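Local coordinates for protein deoxyribodipyrimidine photo-lyase (Oryza sativa Japonica Group, PDB 3UMV) that uses light to split cyclobutane pyrimidine dimers in UV-damaged DNA back into two pyrimidines, with one FAD bound per subunit, at residues T187-V192 against F316-V321; L300-C305 against K311-F316. One frame throughout, in Å; residues are numbered along the deposited sequence.

Interaction 1: residues T187-V192 against F316-V321. With FAD (flavin-adenine dinucleotide), chain I.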
loop_
_atom_site.group_PDB
_atom_site.type_symbol
_atom_site.label_atom_id
_atom_site.label_comp_id
_atom_site.label_asym_id
_atom_site.label_seq_id
_atom_site.Cartn_x
_atom_site.Cartn_y
_atom_site.Cartn_z
ATOM N N THR A 187 2.747 -18.884 10.349
ATOM C CA THR A 187 4.163 -19.191 10.165
ATOM C C THR A 187 4.996 -17.918 10.052
ATOM O O THR A 187 6.131 -17.862 10.511
ATOM C CB THR A 187 4.406 -20.132 8.956
ATOM O OG1 THR A 187 4.117 -19.449 7.734
ATOM C CG2 THR A 187 3.519 -21.374 9.058
ATOM N N PHE A 188 4.412 -16.887 9.458
ATOM C CA PHE A 188 5.075 -15.600 9.372
ATOM C C PHE A 188 5.210 -14.961 10.764
ATOM O O PHE A 188 6.275 -14.459 11.129
ATOM C CB PHE A 188 4.313 -14.679 8.423
ATOM C CG PHE A 188 5.015 -13.386 8.164
ATOM C CD1 PHE A 188 6.148 -13.354 7.373
ATOM C CD2 PHE A 188 4.550 -12.201 8.716
ATOM C CE1 PHE A 188 6.810 -12.161 7.127
ATOM C CE2 PHE A 188 5.203 -11.009 8.469
ATOM C CZ PHE A 188 6.336 -10.991 7.674
ATOM N N ARG A 189 4.140 -15.013 11.557
ATOM C CA ARG A 189 4.178 -14.479 12.924
ATOM C C ARG A 189 5.255 -15.157 13.770
ATOM O O ARG A 189 5.912 -14.513 14.592
ATOM C CB ARG A 189 2.811 -14.642 13.586
ATOM C CG ARG A 189 2.665 -13.995 14.956
ATOM C CD ARG A 189 1.323 -14.413 15.580
ATOM N NE ARG A 189 0.210 -14.239 14.642
ATOM C CZ ARG A 189 -0.560 -15.226 14.191
ATOM N NH1 ARG A 189 -1.549 -14.965 13.340
ATOM N NH2 ARG A 189 -0.353 -16.475 14.590
ATOM N N GLY A 190 5.438 -16.456 13.572
ATOM C CA GLY A 190 6.435 -17.197 14.321
ATOM C C GLY A 190 7.809 -16.575 14.138
ATOM O O GLY A 190 8.588 -16.468 15.079
ATOM N N LYS A 191 8.104 -16.137 12.925
ATOM C CA LYS A 191 9.406 -15.544 12.650
ATOM C C LYS A 191 9.545 -14.102 13.132
ATOM O O LYS A 191 10.535 -13.757 13.775
ATOM C CB LYS A 191 9.763 -15.681 11.166
ATOM C CG LYS A 191 10.008 -17.129 10.781
ATOM C CD LYS A 191 10.648 -17.296 9.420
ATOM C CE LYS A 191 10.609 -18.748 9.023
ATOM N NZ LYS A 191 11.054 -18.961 7.627
ATOM N N VAL A 192 8.555 -13.263 12.849
ATOM C CA VAL A 192 8.676 -11.852 13.200
ATOM C C VAL A 192 8.525 -11.569 14.703
ATOM O O VAL A 192 9.124 -10.632 15.220
ATOM C CB VAL A 192 7.745 -10.941 12.354
ATOM C CG1 VAL A 192 8.133 -11.024 10.879
ATOM C CG2 VAL A 192 6.286 -11.319 12.532
ATOM N N PHE A 316 -5.572 -5.394 16.371
ATOM C CA PHE A 316 -5.122 -4.340 15.467
ATOM C C PHE A 316 -3.680 -4.576 14.992
ATOM O O PHE A 316 -3.405 -4.563 13.795
ATOM C CB PHE A 316 -5.244 -2.983 16.155
ATOM C CG PHE A 316 -4.771 -1.823 15.315
ATOM C CD1 PHE A 316 -3.718 -1.033 15.747
ATOM C CD2 PHE A 316 -5.380 -1.521 14.106
ATOM C CE1 PHE A 316 -3.277 0.045 14.993
ATOM C CE2 PHE A 316 -4.945 -0.437 13.346
ATOM C CZ PHE A 316 -3.882 0.338 13.794
ATOM N N LEU A 317 -2.772 -4.798 15.936
ATOM C CA LEU A 317 -1.372 -5.091 15.627
ATOM C C LEU A 317 -1.204 -6.333 14.736
ATOM O O LEU A 317 -0.291 -6.387 13.918
ATOM C CB LEU A 317 -0.570 -5.231 16.923
ATOM C CG LEU A 317 -0.229 -3.915 17.636
ATOM C CD1 LEU A 317 0.238 -4.165 19.082
ATOM C CD2 LEU A 317 0.808 -3.125 16.840
ATOM N N GLU A 318 -2.062 -7.336 14.907
ATOM C CA GLU A 318 -2.021 -8.524 14.048
ATOM C C GLU A 318 -2.297 -8.156 12.577
ATOM O O GLU A 318 -1.606 -8.623 11.654
ATOM C CB GLU A 318 -3.003 -9.593 14.562
ATOM C CG GLU A 318 -3.250 -10.779 13.619
ATOM C CD GLU A 318 -2.036 -11.696 13.450
ATOM O OE1 GLU A 318 -2.005 -12.460 12.456
ATOM O OE2 GLU A 318 -1.123 -11.658 14.304
ATOM N N GLU A 319 -3.295 -7.311 12.350
ATOM C CA GLU A 319 -3.634 -6.925 10.978
ATOM C C GLU A 319 -2.610 -5.919 10.459
ATOM O O GLU A 319 -2.110 -6.032 9.331
ATOM C CB GLU A 319 -5.056 -6.347 10.908
ATOM C CG GLU A 319 -6.125 -7.207 11.590
ATOM C CD GLU A 319 -6.335 -8.551 10.914
ATOM O OE1 GLU A 319 -6.552 -8.581 9.679
ATOM O OE2 GLU A 319 -6.287 -9.582 11.615
ATOM N N LEU A 320 -2.255 -4.957 11.306
ATOM C CA LEU A 320 -1.377 -3.878 10.894
ATOM C C LEU A 320 0.053 -4.333 10.574
ATOM O O LEU A 320 0.674 -3.797 9.659
ATOM C CB LEU A 320 -1.332 -2.798 11.981
ATOM C CG LEU A 320 -0.324 -1.671 11.762
ATOM C CD1 LEU A 320 -0.803 -0.772 10.651
ATOM C CD2 LEU A 320 -0.153 -0.879 13.049
ATOM N N VAL A 321 0.581 -5.288 11.340
ATOM C CA VAL A 321 1.970 -5.712 11.194
ATOM C C VAL A 321 2.081 -7.074 10.536
ATOM O O VAL A 321 2.646 -7.209 9.453
ATOM C CB VAL A 321 2.720 -5.708 12.541
ATOM C CG1 VAL A 321 4.135 -6.291 12.386
ATOM C CG2 VAL A 321 2.760 -4.288 13.108
HETATM P PA FAD I . -8.179 -1.994 9.601
HETATM O O1A FAD I . -9.042 -3.156 9.988
HETATM O O2A FAD I . -8.275 -0.810 10.522
HETATM O O5B FAD I . -6.670 -2.514 9.482
HETATM C C5B FAD I . -5.567 -1.689 9.790
HETATM C C4B FAD I . -4.415 -1.977 8.823
HETATM O O4B FAD I . -4.013 -3.338 8.865
HETATM C C3B FAD I . -4.817 -1.743 7.380
HETATM O O3B FAD I . -4.711 -0.385 7.026
HETATM C C2B FAD I . -3.804 -2.581 6.656
HETATM O O2B FAD I . -2.554 -1.917 6.657
HETATM C C1B FAD I . -3.676 -3.775 7.567
HETATM N N9A FAD I . -4.571 -4.862 7.139
HETATM C C8A FAD I . -5.842 -5.125 7.577
HETATM N N7A FAD I . -6.283 -6.225 6.922
HETATM C C5A FAD I . -5.314 -6.652 6.065
HETATM C C6A FAD I . -5.206 -7.712 5.157
HETATM N N6A FAD I . -6.150 -8.646 5.045
HETATM N N1A FAD I . -4.050 -7.873 4.426
HETATM C C2A FAD I . -3.002 -6.999 4.597
HETATM N N3A FAD I . -3.110 -5.953 5.486
HETATM C C4A FAD I . -4.239 -5.797 6.212
HETATM N N1 FAD I . -5.635 -3.758 1.565
HETATM C C2 FAD I . -4.994 -2.676 1.036
HETATM O O2 FAD I . -4.283 -2.010 1.788
HETATM N N3 FAD I . -5.129 -2.366 -0.307
HETATM C C4 FAD I . -5.929 -3.138 -1.130
HETATM O O4 FAD I . -6.051 -2.855 -2.326
HETATM C C4X FAD I . -6.568 -4.244 -0.584
HETATM N N5 FAD I . -7.388 -5.044 -1.345
HETATM C C5X FAD I . -7.999 -6.151 -0.790
HETATM C C6 FAD I . -8.806 -6.978 -1.582
HETATM C C7 FAD I . -9.430 -8.097 -1.021
HETATM C C7M FAD I . -10.281 -8.977 -1.898
HETATM C C8 FAD I . -9.247 -8.373 0.337
HETATM C C8M FAD I . -9.893 -9.555 0.996
HETATM C C9 FAD I . -8.457 -7.541 1.111
HETATM C C9A FAD I . -7.834 -6.440 0.553
HETATM N N10 FAD I . -7.051 -5.615 1.335
HETATM C C10 FAD I . -6.423 -4.539 0.756
HETATM C "C1'" FAD I . -6.836 -5.879 2.819
HETATM C "C2'" FAD I . -7.875 -5.177 3.750
HETATM O "O2'" FAD I . -9.239 -5.357 3.353
HETATM C "C3'" FAD I . -7.636 -3.666 3.927
HETATM O "O3'" FAD I . -6.294 -3.448 4.272
HETATM C "C4'" FAD I . -8.519 -3.035 5.007
HETATM O "O4'" FAD I . -9.883 -3.233 4.684
HETATM C "C5'" FAD I . -8.173 -1.550 5.095
HETATM O "O5'" FAD I . -9.072 -0.777 5.853
HETATM P P FAD I . -8.598 -0.192 7.271
HETATM O O1P FAD I . -7.275 0.536 7.138
HETATM O O2P FAD I . -9.689 0.681 7.836
HETATM O O3P FAD I . -8.512 -1.598 8.057
#

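Interaction 2: residues L300-C305 against K311-F316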
loop_
_atom_site.group_PDB
_atom_site.type_symbol
_atom_site.label_atom_id
_atom_site.label_comp_id
_atom_site.label_asym_id
_atom_site.label_seq_id
_atom_site.Cartn_x
_atom_site.Cartn_y
_atom_site.Cartn_z
ATOM N N LEU A 300 3.825 1.636 17.117
ATOM C CA LEU A 300 4.360 2.229 18.346
ATOM C C LEU A 300 3.267 2.878 19.184
ATOM O O LEU A 300 3.248 2.754 20.410
ATOM C CB LEU A 300 5.415 3.286 18.021
ATOM C CG LEU A 300 6.732 2.767 17.475
ATOM C CD1 LEU A 300 7.500 3.895 16.803
ATOM C CD2 LEU A 300 7.558 2.099 18.566
ATOM N N GLU A 301 2.379 3.598 18.520
ATOM C CA GLU A 301 1.311 4.289 19.224
ATOM C C GLU A 301 0.310 3.291 19.771
ATOM O O GLU A 301 -0.281 3.515 20.831
ATOM C CB GLU A 301 0.639 5.312 18.308
ATOM C CG GLU A 301 1.580 6.414 17.843
ATOM C CD GLU A 301 2.112 7.230 19.005
ATOM O OE1 GLU A 301 1.423 7.273 20.049
ATOM O OE2 GLU A 301 3.209 7.818 18.886
ATOM N N ALA A 302 0.102 2.193 19.051
ATOM C CA ALA A 302 -0.774 1.145 19.561
ATOM C C ALA A 302 -0.164 0.530 20.821
ATOM O O ALA A 302 -0.866 0.246 21.779
ATOM C CB ALA A 302 -1.023 0.083 18.502
ATOM N N LYS A 303 1.151 0.342 20.823
ATOM C CA LYS A 303 1.793 -0.216 22.006
ATOM C C LYS A 303 1.560 0.687 23.217
ATOM O O LYS A 303 1.348 0.209 24.323
ATOM C CB LYS A 303 3.285 -0.434 21.767
ATOM C CG LYS A 303 3.588 -1.615 20.868
ATOM C CD LYS A 303 4.746 -2.444 21.402
ATOM C CE LYS A 303 4.303 -3.310 22.567
ATOM N NZ LYS A 303 5.374 -4.258 22.975
ATOM N N LYS A 304 1.596 1.995 22.993
ATOM C CA LYS A 304 1.418 2.953 24.082
ATOM C C LYS A 304 0.014 2.946 24.656
ATOM O O LYS A 304 -0.209 3.470 25.752
ATOM C CB LYS A 304 1.806 4.366 23.647
ATOM C CG LYS A 304 3.304 4.561 23.579
ATOM C CD LYS A 304 3.710 5.484 22.451
ATOM C CE LYS A 304 3.433 6.930 22.787
ATOM N NZ LYS A 304 3.966 7.796 21.700
ATOM N N CYS A 305 -0.941 2.356 23.944
ATOM C CA CYS A 305 -2.282 2.277 24.522
ATOM C C CYS A 305 -2.806 0.846 24.707
ATOM O O CYS A 305 -3.972 0.638 25.028
ATOM C CB CYS A 305 -3.271 3.179 23.777
ATOM S SG CYS A 305 -3.510 2.774 22.080
ATOM N N LYS A 311 -7.077 -6.675 24.244
ATOM C CA LYS A 311 -7.548 -7.551 23.168
ATOM C C LYS A 311 -7.681 -6.848 21.812
ATOM O O LYS A 311 -7.313 -7.409 20.771
ATOM C CB LYS A 311 -8.862 -8.231 23.556
ATOM C CG LYS A 311 -8.709 -9.714 23.849
ATOM C CD LYS A 311 -7.677 -9.956 24.938
ATOM C CE LYS A 311 -6.683 -11.049 24.545
ATOM N NZ LYS A 311 -5.797 -10.650 23.407
ATOM N N SER A 312 -8.208 -5.628 21.818
ATOM C CA SER A 312 -8.411 -4.898 20.574
ATOM C C SER A 312 -7.079 -4.446 19.986
ATOM O O SER A 312 -6.853 -4.541 18.780
ATOM C CB SER A 312 -9.316 -3.689 20.796
ATOM O OG SER A 312 -10.626 -4.102 21.139
ATOM N N VAL A 313 -6.194 -3.960 20.845
ATOM C CA VAL A 313 -4.888 -3.543 20.365
ATOM C C VAL A 313 -4.107 -4.722 19.789
ATOM O O VAL A 313 -3.501 -4.598 18.731
ATOM C CB VAL A 313 -4.075 -2.826 21.452
ATOM C CG1 VAL A 313 -2.608 -2.735 21.036
ATOM C CG2 VAL A 313 -4.658 -1.443 21.699
ATOM N N ASP A 314 -4.123 -5.860 20.479
ATOM C CA ASP A 314 -3.489 -7.068 19.952
ATOM C C ASP A 314 -4.024 -7.429 18.556
ATOM O O ASP A 314 -3.258 -7.777 17.656
ATOM C CB ASP A 314 -3.666 -8.243 20.918
ATOM C CG ASP A 314 -2.787 -8.118 22.162
ATOM O OD1 ASP A 314 -2.766 -9.065 22.984
ATOM O OD2 ASP A 314 -2.108 -7.082 22.307
ATOM N N ALA A 315 -5.339 -7.336 18.382
ATOM C CA ALA A 315 -5.967 -7.673 17.113
ATOM C C ALA A 315 -5.587 -6.673 16.020
ATOM O O ALA A 315 -5.309 -7.055 14.885
ATOM C CB ALA A 315 -7.475 -7.742 17.286
ATOM N N PHE A 316 -5.572 -5.394 16.371
ATOM C CA PHE A 316 -5.122 -4.340 15.467
ATOM C C PHE A 316 -3.680 -4.576 14.992
ATOM O O PHE A 316 -3.405 -4.563 13.795
ATOM C CB PHE A 316 -5.244 -2.983 16.155
ATOM C CG PHE A 316 -4.771 -1.823 15.315
ATOM C CD1 PHE A 316 -3.718 -1.033 15.747
ATOM C CD2 PHE A 316 -5.380 -1.521 14.106
ATOM C CE1 PHE A 316 -3.277 0.045 14.993
ATOM C CE2 PHE A 316 -4.945 -0.437 13.346
ATOM C CZ PHE A 316 -3.882 0.338 13.794
#

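Interaction 1: residues T187-V192 against F316-V321
R189 and E318 meet in a bidentate salt bridge that joins two helices of this class II photolyase, helix 185-193 and the long helix 310-333 that lines the FAD pocket. The guanidinium offers its NE side: NE gives a hydrogen bond to OE2 of E318 at 2.9 Å, and NH1 gives a second to OE1 of the same carboxylate at 2.7 Å. The NH1 bond is almost straight and lies in the guanidinium plane, whereas the NE bond is bent, with OE2 tilted from that plane. Such side-on pairs are often nearly coplanar; here the two planes are 53° apart, and OE1 is approached from above the carboxylate plane while OE2 is met on its syn side.

Both side chains leave their helices with CG opposite the backbone N and then bend, R189 at chi3 (-49°) and E318 at chi2 (69°). The bend in E318 brings its carboxylate across to the arginine although CB of E318 does not aim at helix 185-193. R189 also rests on V322, one turn further along the partner helix. Beside the ion pair, F188 touches E325, L326 and N329 of helix 310-333, and CG1 of V192, from the same helix as F188, sits 3.6 Å above the plane of the F188 ring, offset toward the rim.

On the flavin side of helix 310-333, the neighbours of E318 border the cofactor. The ribose of the adenosine half passes close to the backbone, with C1B of FAD 3.3 Å from O of E319 and O4B of FAD 3.4 Å from CA of L320. Ring atom CE2 of F316 reaches C5B of FAD at 3.8 Å.

Interaction 2: residues L300-C305 against K311-F316
The phenyl ring of F316 presents an edge to helix 295-305: CB of A302 lies near the ring plane, 4.0 Å from CD1 of F316 and only slightly farther from CE1. Elsewhere the ring meets that of F260, the two planes inclined at about 50°, and it also touches S282 and L284 of the flavin pocket. With CG of F316 opposite its backbone N (chi1 179°), the ring extends from helix 310-333 to where a methyl group can abut its rim.

One turn earlier on the same helix, V313 packs against A302: its CG1 branch touches both the methyl and the carbonyl, 4.1 Å from CB of A302 and 3.5 Å from O of A302. That oxygen accepts a hydrogen bond from N of C305 (3.0 Å); the valine methyl, with no polar hydrogen to offer, adds only van der Waals contact. The other branch, CG2, faces the last residue of the segment, 4.4 Å from SG of C305 and also near the carbonyl O of C305.

These contacts close an antiparallel helical hairpin, helix 295-305 turning back into helix 310-333. The segment axes approach to 9.7 Å at 164°, and the small side chain of A302 lets its CA come within 6.3 Å of CA of V313.

No hydrogen bond spans the interface; charges are paired along its outer flanks. NZ of K304 binds OE2 of E301 at 2.9 Å, on the syn side of a carboxylate that R297 also engages. On the partner helix, D314 forms a salt bridge with R306 from the connection between the helices, and a weak one with K311.

Overall arrangement
Helix 310-333 takes part in both interactions and meets a different helix in each. Interaction 2 is a buried contact between helices close in sequence, made of methyl groups, a sulfur and a ring edge. Interaction 1 lies at the surface and links segments with 123 residues between them through the directional bonds of one charged pair, whereas interaction 2 holds its hairpin by apolar fit. Along the chain, interaction 2 is nested within the loop that interaction 1 closes. Their centres are 13 Å apart, and they adjoin where CD2 of L317 packs 4.1 Å from CB of A302. F316, shared by both, extends that packing to FAD.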